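Local coordinates for protein putative transcription regulator (Lactobacillus plantarum, PDB 3K69) that is probably a DNA-binding transcriptional regulator of the Rrf2 type, built around a helix-turn-helix and paired as a dimer, at residues Ile87-Ser92 with Gln130-Tyr135. Numbering follows the deposited sequence.
Sequences IPPTIS and QYRAYY
Arg132 reaches out from its helix and takes hold of the carbonyl oxygen of Ile87 with both terminal nitrogens: NH1 lies 2.9 Å from Ile87 O, and NH2 stands at the same distance from that oxygen. NH1 comes in almost in line with the C=O bond, whereas NH2 is tilted 31° from the carbonyl plane. Seen from the arginine, the oxygen sits practically in the guanidinium plane, and both bonds are bent, with an N-H...O angle of 142° at NH1. The side chain gets there fully stretched from CG to NE, chi2 and chi3 both near 180°. Two carboxylates share the rest of the group: Asp128, one turn earlier, salt-bridges NE, and Asp84 of helix 79-86 salt-bridges NH1. Ile87 is where the chain leaves that helix, so the arginine ties its C-terminal exit to the long helix 111-136, whose Gln130, Tyr131, Tyr134 and Tyr135 also meet the second subunit, consistent with the long dimerisation helix of Rrf2-type winged helix-turn-helix regulators. Pro89 lies over one guanidinium face, its CA 3.5 Å above the plane and toward the rim, while its ring carbon CD packs 3.9 Å from Arg132 NH1. A water accepts from Thr90 N at 2.7 Å and, weakly, from Arg132 NH2, joining the loop to the arginine a second time. A leucine in place of Arg132 would probably leave Ile87 O without these two donors and Asp84 and Asp128 without their shared cation. On the same helix, Tyr135 OH donates to Tyr131 OH across 2.8 Å.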
loop_
_atom_site.group_PDB
_atom_site.type_symbol
_atom_site.label_atom_id
_atom_site.label_comp_id
_atom_site.label_asym_id
_atom_site.label_seq_id
_atom_site.Cartn_x
_atom_site.Cartn_y
_atom_site.Cartn_z
ATOM N N ILE A 87 7.994 4.532 7.024
ATOM C CA ILE A 87 6.824 3.648 6.933
ATOM C C ILE A 87 7.352 2.213 7.012
ATOM O O ILE A 87 7.489 1.567 6.007
ATOM C CB ILE A 87 5.968 3.925 5.651
ATOM C CG1 ILE A 87 5.502 5.383 5.633
ATOM C CG2 ILE A 87 4.706 3.013 5.596
ATOM C CD1 ILE A 87 4.721 5.746 4.448
ATOM N N PRO A 88 7.687 1.725 8.221
ATOM C CA PRO A 88 8.417 0.434 8.289
ATOM C C PRO A 88 7.615 -0.766 7.728
ATOM O O PRO A 88 6.399 -0.748 7.761
ATOM C CB PRO A 88 8.717 0.260 9.795
ATOM C CG PRO A 88 8.442 1.585 10.426
ATOM C CD PRO A 88 7.464 2.314 9.549
ATOM N N PRO A 89 8.291 -1.764 7.147
ATOM C CA PRO A 89 7.549 -2.916 6.597
ATOM C C PRO A 89 6.629 -3.630 7.625
ATOM O O PRO A 89 7.032 -3.847 8.757
ATOM C CB PRO A 89 8.667 -3.867 6.112
ATOM C CG PRO A 89 9.851 -2.985 5.874
ATOM C CD PRO A 89 9.737 -1.850 6.880
ATOM N N THR A 90 5.399 -3.945 7.199
ATOM C CA THR A 90 4.500 -4.874 7.897
ATOM C C THR A 90 5.076 -6.304 7.865
ATOM O O THR A 90 5.510 -6.820 6.808
ATOM C CB THR A 90 3.095 -4.946 7.203
ATOM O OG1 THR A 90 2.679 -3.637 6.799
ATOM C CG2 THR A 90 2.058 -5.521 8.134
ATOM N N ILE A 91 5.080 -6.946 9.012
ATOM C CA ILE A 91 5.349 -8.398 9.077
ATOM C C ILE A 91 3.997 -9.159 9.146
ATOM O O ILE A 91 3.724 -10.022 8.287
ATOM C CB ILE A 91 6.307 -8.766 10.250
ATOM C CG1 ILE A 91 7.684 -8.108 10.030
ATOM C CG2 ILE A 91 6.467 -10.317 10.414
ATOM C CD1 ILE A 91 7.875 -6.763 10.790
ATOM N N SER A 92 3.156 -8.821 10.139
ATOM C CA SER A 92 1.795 -9.379 10.211
ATOM C C SER A 92 0.729 -8.660 9.351
ATOM O O SER A 92 0.432 -7.462 9.534
ATOM C CB SER A 92 1.289 -9.407 11.639
ATOM O OG SER A 92 -0.031 -9.919 11.647
ATOM N N GLN A 130 7.851 -5.498 -4.019
ATOM C CA GLN A 130 7.825 -4.915 -5.367
ATOM C C GLN A 130 7.468 -3.418 -5.290
ATOM O O GLN A 130 8.072 -2.586 -5.962
ATOM C CB GLN A 130 6.880 -5.704 -6.273
ATOM C CG GLN A 130 6.637 -5.045 -7.641
ATOM C CD GLN A 130 6.327 -6.032 -8.763
ATOM O OE1 GLN A 130 6.905 -7.130 -8.803
ATOM N NE2 GLN A 130 5.420 -5.636 -9.703
ATOM N N TYR A 131 6.556 -3.071 -4.399
ATOM C CA TYR A 131 6.205 -1.671 -4.142
ATOM C C TYR A 131 7.394 -0.883 -3.647
ATOM O O TYR A 131 7.708 0.210 -4.169
ATOM C CB TYR A 131 5.041 -1.588 -3.141
ATOM C CG TYR A 131 4.599 -0.195 -2.766
ATOM C CD1 TYR A 131 3.960 0.595 -3.673
ATOM C CD2 TYR A 131 4.796 0.311 -1.480
ATOM C CE1 TYR A 131 3.532 1.879 -3.342
ATOM C CE2 TYR A 131 4.400 1.579 -1.148
ATOM C CZ TYR A 131 3.773 2.373 -2.089
ATOM O OH TYR A 131 3.359 3.655 -1.819
ATOM N N ARG A 132 8.065 -1.423 -2.630
ATOM C CA ARG A 132 9.159 -0.720 -1.982
ATOM C C ARG A 132 10.370 -0.607 -2.900
ATOM O O ARG A 132 11.033 0.430 -2.888
ATOM C CB ARG A 132 9.490 -1.361 -0.639
ATOM C CG ARG A 132 8.440 -1.104 0.419
ATOM C CD ARG A 132 8.670 -1.900 1.701
ATOM N NE ARG A 132 7.563 -1.613 2.615
ATOM C CZ ARG A 132 7.566 -0.651 3.535
ATOM N NH1 ARG A 132 8.633 0.119 3.728
ATOM N NH2 ARG A 132 6.484 -0.477 4.281
ATOM N N ALA A 133 10.587 -1.616 -3.752
ATOM C CA ALA A 133 11.633 -1.590 -4.818
ATOM C C ALA A 133 11.513 -0.346 -5.696
ATOM O O ALA A 133 12.516 0.197 -6.158
ATOM C CB ALA A 133 11.590 -2.903 -5.722
ATOM N N TYR A 134 10.290 0.106 -5.938
ATOM C CA TYR A 134 10.085 1.299 -6.765
ATOM C C TYR A 134 10.870 2.518 -6.212
ATOM O O TYR A 134 11.626 3.173 -6.949
ATOM C CB TYR A 134 8.594 1.645 -6.925
ATOM C CG TYR A 134 8.394 2.986 -7.580
ATOM C CD1 TYR A 134 8.592 3.137 -8.960
ATOM C CD2 TYR A 134 8.135 4.113 -6.825
ATOM C CE1 TYR A 134 8.480 4.352 -9.552
ATOM C CE2 TYR A 134 7.988 5.335 -7.427
ATOM C CZ TYR A 134 8.170 5.445 -8.796
ATOM O OH TYR A 134 8.062 6.667 -9.402
ATOM N N TYR A 135 10.703 2.797 -4.924
ATOM C CA TYR A 135 11.340 3.956 -4.303
ATOM C C TYR A 135 12.854 3.819 -4.235
ATOM O O TYR A 135 13.554 4.811 -4.382
ATOM C CB TYR A 135 10.775 4.207 -2.922
ATOM C CG TYR A 135 9.288 4.507 -2.871
ATOM C CD1 TYR A 135 8.825 5.801 -3.047
ATOM C CD2 TYR A 135 8.369 3.528 -2.567
ATOM C CE1 TYR A 135 7.519 6.087 -2.949
ATOM C CE2 TYR A 135 7.030 3.814 -2.490
ATOM C CZ TYR A 135 6.611 5.098 -2.688
ATOM O OH TYR A 135 5.300 5.448 -2.592
HETATM O O HOH W 1 4.818 -3.433 4.631
#